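Local structure of cyclic nucleotide-binding domain (CNMP-BD) protein (Geobacter metallireducens, 3MDP) at residues 84-87 with 88-92. The protein probably binds a cyclic nucleotide through a double-stranded beta-helix domain and may act as a DNA-binding transcription factor. Numbering follows the deposited sequence. Where two conformers were deposited one is given.
Sequences FGVS and SLIKP
Gly85, with positive phi (75°), leads from strand 83-84 into a short 3-10 segment that takes in Val86, Ser87 and Ser88. Two i to i+3 backbone bonds build it, Ser88 N to Gly85 O (3.0 Å) and Leu89 N to Val86 O (2.9 Å); a weak third runs from Ile90 N to Ser87 O. In the conformer given, the carbonyl of Gly85 is gripped twice, because Ser88 OG also donates to Gly85 O at 2.6 Å. With chi1 at 49° in that conformer, the hydroxyl lies between its own N and C and folds back over the start of the turn, meeting the oxygen nearly end-on (C=O...OG 160°). Val86 and Ile90 run side by side, CG2 of Val86 touching Ile90 CD1 at 3.9 Å; Val137 and Val133 of helix 123-139 cover them, and Leu138 and Ala134 of the second subunit pack on the same pair. A water donates to both Ser87 OG (2.7 Å) and Ile90 O (2.9 Å). Ser87 OG and Val86 N also bind a succinate, probably from the crystallisation liquor. The turn's place between strands 83-84 and 98-101, with the anion at its start, is consistent with the phosphate-binding cassette of cyclic nucleotide-binding domains, where a short helix presents backbone N-H groups to the cyclic phosphate.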
loop_
_atom_site.group_PDB
_atom_site.type_symbol
_atom_site.label_atom_id
_atom_site.label_comp_id
_atom_site.label_asym_id
_atom_site.label_seq_id
_atom_site.Cartn_x
_atom_site.Cartn_y
_atom_site.Cartn_z
ATOM N N PHE A 84 11.154 -3.795 0.477
ATOM C CA PHE A 84 10.679 -4.313 1.763
ATOM C C PHE A 84 11.117 -3.361 2.867
ATOM O O PHE A 84 11.867 -2.438 2.616
ATOM C CB PHE A 84 11.106 -5.798 1.984
ATOM C CG PHE A 84 12.605 -6.012 2.105
ATOM C CD1 PHE A 84 13.412 -6.022 0.988
ATOM C CD2 PHE A 84 13.191 -6.224 3.344
ATOM C CE1 PHE A 84 14.809 -6.203 1.104
ATOM C CE2 PHE A 84 14.548 -6.451 3.463
ATOM C CZ PHE A 84 15.363 -6.448 2.338
ATOM N N GLY A 85 10.580 -3.532 4.068
ATOM C CA GLY A 85 10.656 -2.473 5.081
ATOM C C GLY A 85 9.702 -1.319 4.813
ATOM O O GLY A 85 9.976 -0.179 5.193
ATOM N N VAL A 86 8.563 -1.614 4.190
ATOM C CA VAL A 86 7.622 -0.583 3.730
ATOM C C VAL A 86 7.016 0.251 4.867
ATOM O O VAL A 86 6.622 1.404 4.659
ATOM C CB VAL A 86 6.472 -1.171 2.852
ATOM C CG1 VAL A 86 7.029 -1.728 1.550
ATOM C CG2 VAL A 86 5.652 -2.253 3.621
ATOM N N SER A 87 6.951 -0.303 6.073
ATOM C CA SER A 87 6.461 0.489 7.227
ATOM C C SER A 87 7.348 1.702 7.582
ATOM O O SER A 87 6.936 2.549 8.370
ATOM C CB SER A 87 6.246 -0.400 8.454
ATOM O OG SER A 87 5.123 -1.236 8.259
ATOM N N SER A 88 8.537 1.806 6.988
ATOM C CA SER A 88 9.297 3.062 7.072
ATOM C C SER A 88 8.500 4.262 6.532
ATOM O O SER A 88 8.776 5.414 6.898
ATOM C CB SER A 88 10.662 2.933 6.380
ATOM O OG SER A 88 10.551 2.381 5.087
ATOM N N LEU A 89 7.495 3.999 5.698
ATOM C CA LEU A 89 6.623 5.052 5.178
ATOM C C LEU A 89 5.128 4.863 5.528
ATOM O O LEU A 89 4.292 5.625 5.036
ATOM C CB LEU A 89 6.762 5.155 3.659
ATOM C CG LEU A 89 8.093 5.682 3.102
ATOM C CD1 LEU A 89 8.126 5.583 1.573
ATOM C CD2 LEU A 89 8.292 7.090 3.565
ATOM N N ILE A 90 4.795 3.869 6.348
ATOM C CA ILE A 90 3.410 3.609 6.728
ATOM C C ILE A 90 3.251 3.718 8.245
ATOM O O ILE A 90 3.744 2.884 9.000
ATOM C CB ILE A 90 2.891 2.215 6.249
ATOM C CG1 ILE A 90 3.145 1.991 4.737
ATOM C CG2 ILE A 90 1.371 2.081 6.556
ATOM C CD1 ILE A 90 2.967 0.556 4.277
ATOM N N LYS A 91 2.553 4.752 8.697
ATOM C CA LYS A 91 2.177 4.851 10.111
ATOM C C LYS A 91 1.641 3.543 10.653
ATOM O O LYS A 91 0.846 2.877 9.990
ATOM C CB LYS A 91 1.102 5.896 10.307
ATOM C CG LYS A 91 1.590 7.274 10.163
ATOM C CD LYS A 91 0.514 8.268 10.556
ATOM C CE LYS A 91 1.022 9.692 10.391
ATOM N NZ LYS A 91 0.074 10.679 10.998
ATOM N N PRO A 92 2.031 3.187 11.880
ATOM C CA PRO A 92 2.839 3.974 12.814
ATOM C C PRO A 92 4.348 3.697 12.766
ATOM O O PRO A 92 5.020 3.857 13.772
ATOM C CB PRO A 92 2.269 3.531 14.160
ATOM C CG PRO A 92 2.036 2.065 13.938
ATOM C CD PRO A 92 1.464 1.998 12.541
HETATM O O HOH W 1 2.942 0.111 9.211
#